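Local atomic coordinates of adenosine monophosphate-protein transferase (Pyrobaculum aerophilum, PDB entry 2JB7), a protein that binds adenosine monophosphate and adenosine between its subunits and may be a nucleotide-dependent transferase or kinase, its exact activity being unsettled. Residues G21-I26 / I47-A52; N17-Q22 / V107-A112. All coordinates share one frame; numbering follows the deposited sequence.

Contact 1: residues G21-I26 / I47-A52; sequences GQAHFI and IAFCEA. With AMP (adenosine monophosphate), chain F.
Ile26 and Glu51 are the residues whose CA atoms lie nearest, 6.3 Å apart, where the chain leaves strands 17-22 and 44-50 of a five-stranded antiparallel sheet. Strand 83-89 runs between these two strands, so they are not neighbours, and the contact is made chiefly by the Phe49 ring against the loop that follows strand 17-22, beside an AMP pocket.

Phe49 carries it. With CG anti to the backbone N (chi1 166°), its ring reaches across to the loop after Gln22 and approaches it obliquely. CE1 packs on the methyl CB of Ala23 at 4.1 Å, CZ comes near the carbonyl carbon of His24, and CE2 comes to 3.4 Å from Phe25 O and 4.0 Å from Ile26 CA. The same Phe25 O is hydrogen-bonded to Thr28 OG1, at the start of helix 28-37, which ties this turn of the loop to the helix.

The Phe25 side chain leaves in the other direction. Its ring lies almost parallel to the adenine, with AMP C4 3.4 Å above one face and displaced toward the rim, while its CB touches the ribose O4' at 3.3 Å. His24 presents an edge to the ribose, CD2 to O2', and its ND1 is bonded to Glu105 O. Ser53 OG and, from a second subunit, Tyr162 OH and Ala114 N also hydrogen-bond the nucleotide.

Farther along, Glu51 is extended and its OE1 is engaged by Arg59 in a salt bridge and by Leu57 N; the other oxygen, OE2, rests 3.6 Å from Ile26 CD1.

Contact 2: residues N17-Q22 / V107-A112; sequences NVIIGQ and VRIFAA. With AMP (adenosine monophosphate), chain D; ACT (acetate ion), chain G.
Gln22 and Arg108 pair near one end of strand 17-22 against 108-113, the outermost strand of the five-stranded antiparallel sheet within this chain; two classic beta bulges break the pairing. At the first, Gln22 O accepts from both Val107 N (2.9 Å) and Arg108 N; at the second, Ile20 O takes Phe110 N at 2.7 Å and, weakly, Ala111 N. On one face Ile19 packs on Ile109 and Ala112. Asn17, starting strand 17-22, belongs to an AMP site.

The Arg108 side chain bends across that of Gln22, from a CG set between the backbone N and the carbonyl carbon (chi1 59°). CB lies near acetate OXT, CG packs on Gln22 CB at 3.6 Å, and CD lies beside Gln22 CB and OE1. NE and NH2 donate to acetate O, and NH1 donates a hydrogen bond to Gln22 OE1 (3.0 Å) from above the amide plane, 39° out of it, not onto a lone pair. Phe110 CE1 lies 3.4 Å above the guanidinium plane, while its ring turns an edge to Gln22 OE1. With an alanine in place of Arg108, Gln22 OE1 would probably lose this donor and the acetate its grip from this subunit.

Gln22 NE2 binds Phe110 O of a second subunit. The acetate, also bound by Arg108 NE of a third subunit, likely offsets arginine charge where subunits meet.

How the contacts relate
From the N terminus, strand 17-22 first supplies its edge to contact 2, then runs on through Gly21 and Gln22, common to both contacts, into the loop used by contact 1. Contact 1 closes the shorter excursion, through helix 28-37 to the end of strand 44-50; contact 2 closes the longer one, which returns at strand 108-113 after 84 intervening residues. The first closure is therefore nested within the second apart from its start. Val107 joins them, its CG2 and CG1 packing on Ala23 N and His24 ND1. Asn17 and Phe25 bind different AMP molecules, so this one strand with its following loop links two intersubunit nucleotide sites.

Contact 1: residues G21-I26 / I47-A52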
loop_
_atom_site.group_PDB
_atom_site.type_symbol
_atom_site.label_atom_id
_atom_site.label_comp_id
_atom_site.label_asym_id
_atom_site.label_seq_id
_atom_site.Cartn_x
_atom_site.Cartn_y
_atom_site.Cartn_z
ATOM N N GLY A 21 -10.881 -0.538 -16.255
ATOM C CA GLY A 21 -9.843 -1.488 -15.881
ATOM C C GLY A 21 -10.248 -2.930 -16.106
ATOM O O GLY A 21 -11.236 -3.208 -16.768
ATOM N N GLN A 22 -9.432 -3.819 -15.564
ATOM C CA GLN A 22 -9.684 -5.257 -15.635
ATOM C C GLN A 22 -9.484 -5.846 -14.249
ATOM O O GLN A 22 -8.570 -5.468 -13.497
ATOM C CB GLN A 22 -8.710 -5.872 -16.603
ATOM C CG GLN A 22 -9.070 -7.289 -17.006
ATOM C CD GLN A 22 -8.008 -7.808 -17.883
ATOM O OE1 GLN A 22 -7.737 -7.247 -18.950
ATOM N NE2 GLN A 22 -7.350 -8.842 -17.432
ATOM N N ALA A 23 -10.384 -6.770 -13.913
ATOM C CA ALA A 23 -10.380 -7.421 -12.622
ATOM C C ALA A 23 -10.643 -8.906 -12.863
ATOM O O ALA A 23 -10.217 -9.450 -13.923
ATOM C CB ALA A 23 -11.456 -6.782 -11.746
ATOM N N HIS A 24 -11.247 -9.553 -11.882
ATOM C CA HIS A 24 -11.664 -10.948 -11.959
ATOM C C HIS A 24 -12.553 -11.218 -10.758
ATOM O O HIS A 24 -12.440 -10.572 -9.724
ATOM C CB HIS A 24 -10.479 -11.921 -11.985
ATOM C CG HIS A 24 -9.831 -12.146 -10.648
ATOM N ND1 HIS A 24 -9.185 -11.137 -9.959
ATOM C CD2 HIS A 24 -9.707 -13.256 -9.888
ATOM C CE1 HIS A 24 -8.704 -11.625 -8.825
ATOM N NE2 HIS A 24 -9.010 -12.903 -8.752
ATOM N N PHE A 25 -13.433 -12.199 -10.901
ATOM C CA PHE A 25 -14.272 -12.683 -9.819
ATOM C C PHE A 25 -15.438 -11.773 -9.575
ATOM O O PHE A 25 -15.312 -10.525 -9.578
ATOM C CB PHE A 25 -13.464 -12.857 -8.509
ATOM C CG PHE A 25 -14.221 -13.554 -7.390
ATOM C CD1 PHE A 25 -15.038 -14.660 -7.644
ATOM C CD2 PHE A 25 -14.074 -13.117 -6.075
ATOM C CE1 PHE A 25 -15.734 -15.281 -6.605
ATOM C CE2 PHE A 25 -14.740 -13.763 -5.049
ATOM C CZ PHE A 25 -15.566 -14.843 -5.327
ATOM N N ILE A 26 -16.604 -12.377 -9.345
ATOM C CA ILE A 26 -17.826 -11.574 -9.189
ATOM C C ILE A 26 -17.842 -10.549 -8.060
ATOM O O ILE A 26 -18.535 -9.545 -8.138
ATOM C CB ILE A 26 -19.041 -12.524 -9.063
ATOM C CG1 ILE A 26 -20.356 -11.833 -9.461
ATOM C CG2 ILE A 26 -19.028 -13.204 -7.718
ATOM C CD1 ILE A 26 -21.505 -12.829 -9.806
ATOM N N ILE A 47 -21.040 1.799 -11.447
ATOM C CA ILE A 47 -19.973 0.829 -11.720
ATOM C C ILE A 47 -20.551 -0.437 -12.362
ATOM O O ILE A 47 -21.595 -0.930 -11.950
ATOM C CB ILE A 47 -19.095 0.527 -10.455
ATOM C CG1 ILE A 47 -18.005 -0.525 -10.783
ATOM C CG2 ILE A 47 -19.917 0.039 -9.274
ATOM C CD1 ILE A 47 -18.398 -1.970 -10.538
ATOM N N ALA A 48 -19.911 -0.894 -13.436
ATOM C CA ALA A 48 -20.356 -2.109 -14.152
ATOM C C ALA A 48 -19.145 -2.992 -14.414
ATOM O O ALA A 48 -18.039 -2.495 -14.620
ATOM C CB ALA A 48 -21.090 -1.714 -15.461
ATOM N N PHE A 49 -19.354 -4.309 -14.380
ATOM C CA PHE A 49 -18.283 -5.285 -14.450
ATOM C C PHE A 49 -18.760 -6.408 -15.314
ATOM O O PHE A 49 -19.869 -6.910 -15.119
ATOM C CB PHE A 49 -17.961 -5.789 -13.028
ATOM C CG PHE A 49 -17.116 -7.043 -12.968
ATOM C CD1 PHE A 49 -15.795 -7.022 -13.393
ATOM C CD2 PHE A 49 -17.625 -8.214 -12.458
ATOM C CE1 PHE A 49 -15.014 -8.115 -13.324
ATOM C CE2 PHE A 49 -16.822 -9.346 -12.383
ATOM C CZ PHE A 49 -15.541 -9.305 -12.835
ATOM N N CYS A 50 -17.908 -6.808 -16.260
ATOM C CA CYS A 50 -18.189 -7.922 -17.163
ATOM C C CYS A 50 -17.786 -9.242 -16.532
ATOM O O CYS A 50 -16.647 -9.691 -16.669
ATOM C CB CYS A 50 -17.456 -7.688 -18.477
ATOM S SG CYS A 50 -18.130 -6.321 -19.439
ATOM N N GLU A 51 -18.731 -9.890 -15.848
ATOM C CA GLU A 51 -18.552 -11.292 -15.448
ATOM C C GLU A 51 -18.249 -12.146 -16.698
ATOM O O GLU A 51 -18.964 -12.056 -17.684
ATOM C CB GLU A 51 -19.837 -11.783 -14.802
ATOM C CG GLU A 51 -19.718 -13.134 -14.141
ATOM C CD GLU A 51 -21.057 -13.711 -13.729
ATOM O OE1 GLU A 51 -22.048 -13.262 -14.287
ATOM O OE2 GLU A 51 -21.113 -14.654 -12.881
ATOM N N ALA A 52 -17.175 -12.931 -16.637
ATOM C CA ALA A 52 -16.610 -13.566 -17.821
ATOM C C ALA A 52 -16.911 -15.044 -17.946
ATOM O O ALA A 52 -16.497 -15.683 -18.912
ATOM C CB ALA A 52 -15.090 -13.360 -17.876
HETATM P P AMP F . -16.133 -18.482 -11.671
HETATM O O1P AMP F . -15.666 -19.143 -12.964
HETATM O O2P AMP F . -16.074 -19.355 -10.444
HETATM O O3P AMP F . -17.456 -17.787 -11.753
HETATM O "O5'" AMP F . -15.161 -17.250 -11.243
HETATM C "C5'" AMP F . -14.339 -16.418 -12.072
HETATM C "C4'" AMP F . -12.954 -16.255 -11.454
HETATM O "O4'" AMP F . -12.997 -15.735 -10.106
HETATM C "C3'" AMP F . -12.275 -17.625 -11.396
HETATM O "O3'" AMP F . -11.623 -17.847 -12.653
HETATM C "C2'" AMP F . -11.382 -17.503 -10.173
HETATM O "O2'" AMP F . -10.164 -16.883 -10.585
HETATM C "C1'" AMP F . -12.156 -16.551 -9.270
HETATM N N9 AMP F . -12.928 -17.287 -8.221
HETATM C C8 AMP F . -13.961 -18.141 -8.384
HETATM N N7 AMP F . -14.437 -18.584 -7.206
HETATM C C5 AMP F . -13.681 -17.966 -6.247
HETATM C C6 AMP F . -13.668 -17.995 -4.807
HETATM N N6 AMP F . -14.540 -18.785 -4.180
HETATM N N1 AMP F . -12.764 -17.220 -4.129
HETATM C C2 AMP F . -11.893 -16.451 -4.827
HETATM N N3 AMP F . -11.847 -16.350 -6.172
HETATM C C4 AMP F . -12.705 -17.109 -6.908
#

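Contact 2: residues N17-Q22 / V107-A112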
loop_
_atom_site.group_PDB
_atom_site.type_symbol
_atom_site.label_atom_id
_atom_site.label_comp_id
_atom_site.label_asym_id
_atom_site.label_seq_id
_atom_site.Cartn_x
_atom_site.Cartn_y
_atom_site.Cartn_z
ATOM N N ASN A 17 -16.009 11.790 -14.813
ATOM C CA ASN A 17 -14.783 11.123 -15.153
ATOM C C ASN A 17 -15.033 9.642 -15.328
ATOM O O ASN A 17 -15.975 9.096 -14.757
ATOM C CB ASN A 17 -13.696 11.348 -14.121
ATOM C CG ASN A 17 -13.104 12.720 -14.198
ATOM O OD1 ASN A 17 -13.682 13.700 -13.683
ATOM N ND2 ASN A 17 -11.964 12.810 -14.852
ATOM N N VAL A 18 -14.248 9.002 -16.186
ATOM C CA VAL A 18 -14.377 7.564 -16.361
ATOM C C VAL A 18 -13.092 6.866 -15.894
ATOM O O VAL A 18 -12.012 7.419 -16.047
ATOM C CB VAL A 18 -14.705 7.205 -17.823
ATOM C CG1 VAL A 18 -13.463 7.353 -18.741
ATOM C CG2 VAL A 18 -15.315 5.792 -17.909
ATOM N N ILE A 19 -13.249 5.685 -15.289
ATOM C CA ILE A 19 -12.132 4.788 -14.946
ATOM C C ILE A 19 -12.476 3.435 -15.584
ATOM O O ILE A 19 -13.575 2.892 -15.378
ATOM C CB ILE A 19 -11.933 4.695 -13.425
ATOM C CG1 ILE A 19 -11.622 6.088 -12.850
ATOM C CG2 ILE A 19 -10.787 3.681 -13.054
ATOM C CD1 ILE A 19 -11.717 6.089 -11.307
ATOM N N ILE A 20 -11.552 2.898 -16.374
ATOM C CA ILE A 20 -11.746 1.599 -17.045
ATOM C C ILE A 20 -10.582 0.686 -16.651
ATOM O O ILE A 20 -9.428 1.093 -16.709
ATOM C CB ILE A 20 -11.802 1.748 -18.564
ATOM C CG1 ILE A 20 -12.807 2.830 -18.954
ATOM C CG2 ILE A 20 -12.161 0.414 -19.210
ATOM C CD1 ILE A 20 -12.837 3.174 -20.465
ATOM N N GLY A 21 -10.881 -0.538 -16.255
ATOM C CA GLY A 21 -9.843 -1.488 -15.881
ATOM C C GLY A 21 -10.248 -2.930 -16.106
ATOM O O GLY A 21 -11.236 -3.208 -16.768
ATOM N N GLN A 22 -9.432 -3.819 -15.564
ATOM C CA GLN A 22 -9.684 -5.257 -15.635
ATOM C C GLN A 22 -9.484 -5.846 -14.249
ATOM O O GLN A 22 -8.570 -5.468 -13.497
ATOM C CB GLN A 22 -8.710 -5.872 -16.603
ATOM C CG GLN A 22 -9.070 -7.289 -17.006
ATOM C CD GLN A 22 -8.008 -7.808 -17.883
ATOM O OE1 GLN A 22 -7.737 -7.247 -18.950
ATOM N NE2 GLN A 22 -7.350 -8.842 -17.432
ATOM N N VAL A 107 -6.800 -6.055 -11.296
ATOM C CA VAL A 107 -5.490 -6.452 -11.834
ATOM C C VAL A 107 -4.790 -5.349 -12.597
ATOM O O VAL A 107 -3.553 -5.257 -12.548
ATOM C CB VAL A 107 -5.610 -7.733 -12.699
ATOM C CG1 VAL A 107 -6.350 -8.847 -11.914
ATOM C CG2 VAL A 107 -6.318 -7.480 -13.884
ATOM N N ARG A 108 -5.545 -4.491 -13.262
ATOM C CA ARG A 108 -4.971 -3.362 -13.974
ATOM C C ARG A 108 -6.008 -2.271 -14.213
ATOM O O ARG A 108 -7.223 -2.517 -14.201
ATOM C CB ARG A 108 -4.403 -3.814 -15.309
ATOM C CG ARG A 108 -5.443 -4.466 -16.204
ATOM C CD ARG A 108 -4.926 -5.670 -17.025
ATOM N NE ARG A 108 -3.994 -5.229 -18.063
ATOM C CZ ARG A 108 -4.060 -5.581 -19.343
ATOM N NH1 ARG A 108 -4.980 -6.455 -19.804
ATOM N NH2 ARG A 108 -3.182 -5.058 -20.171
ATOM N N ILE A 109 -5.508 -1.054 -14.418
ATOM C CA ILE A 109 -6.343 0.068 -14.827
ATOM C C ILE A 109 -5.852 0.582 -16.185
ATOM O O ILE A 109 -4.652 0.769 -16.370
ATOM C CB ILE A 109 -6.299 1.191 -13.757
ATOM C CG1 ILE A 109 -6.622 0.604 -12.354
ATOM C CG2 ILE A 109 -7.228 2.321 -14.190
ATOM C CD1 ILE A 109 -6.504 1.643 -11.205
ATOM N N PHE A 110 -6.752 0.766 -17.139
ATOM C CA PHE A 110 -6.372 1.218 -18.485
ATOM C C PHE A 110 -6.389 2.715 -18.665
ATOM O O PHE A 110 -5.606 3.223 -19.446
ATOM C CB PHE A 110 -7.301 0.622 -19.545
ATOM C CG PHE A 110 -7.333 -0.887 -19.579
ATOM C CD1 PHE A 110 -6.222 -1.600 -19.987
ATOM C CD2 PHE A 110 -8.479 -1.577 -19.202
ATOM C CE1 PHE A 110 -6.214 -2.999 -20.036
ATOM C CE2 PHE A 110 -8.502 -2.985 -19.235
ATOM C CZ PHE A 110 -7.383 -3.691 -19.655
ATOM N N ALA A 111 -7.309 3.410 -18.010
ATOM C CA ALA A 111 -7.518 4.827 -18.184
ATOM C C ALA A 111 -8.221 5.380 -16.955
ATOM O O ALA A 111 -9.087 4.701 -16.367
ATOM C CB ALA A 111 -8.365 5.078 -19.411
ATOM N N ALA A 112 -7.867 6.603 -16.584
ATOM C CA ALA A 112 -8.667 7.398 -15.664
ATOM C C ALA A 112 -8.663 8.826 -16.241
ATOM O O ALA A 112 -7.610 9.449 -16.290
ATOM C CB ALA A 112 -8.101 7.343 -14.286
HETATM P P AMP D . -8.090 18.807 -17.997
HETATM O O1P AMP D . -9.198 19.309 -17.086
HETATM O O2P AMP D . -7.016 19.836 -18.193
HETATM O O3P AMP D . -8.581 18.173 -19.285
HETATM O "O5'" AMP D . -7.312 17.674 -17.087
HETATM C "C5'" AMP D . -6.969 16.325 -17.447
HETATM C "C4'" AMP D . -7.601 15.313 -16.489
HETATM O "O4'" AMP D . -7.198 15.508 -15.120
HETATM C "C3'" AMP D . -9.120 15.411 -16.508
HETATM O "O3'" AMP D . -9.705 14.681 -17.594
HETATM C "C2'" AMP D . -9.460 14.822 -15.163
HETATM O "O2'" AMP D . -9.515 13.383 -15.230
HETATM C "C1'" AMP D . -8.307 15.252 -14.270
HETATM N N9 AMP D . -8.550 16.519 -13.555
HETATM C C8 AMP D . -8.783 17.720 -14.126
HETATM N N7 AMP D . -8.932 18.692 -13.183
HETATM C C5 AMP D . -8.794 18.085 -11.974
HETATM C C6 AMP D . -8.814 18.504 -10.570
HETATM N N6 AMP D . -9.054 19.795 -10.191
HETATM N N1 AMP D . -8.586 17.583 -9.616
HETATM C C2 AMP D . -8.347 16.299 -9.911
HETATM N N3 AMP D . -8.311 15.846 -11.171
HETATM C C4 AMP D . -8.518 16.676 -12.224
HETATM C C ACT G . -1.263 -2.706 -18.111
HETATM O O ACT G . -1.182 -3.928 -17.943
HETATM O OXT ACT G . -2.375 -2.234 -18.171
HETATM C CH3 ACT G . -0.058 -1.840 -18.208
#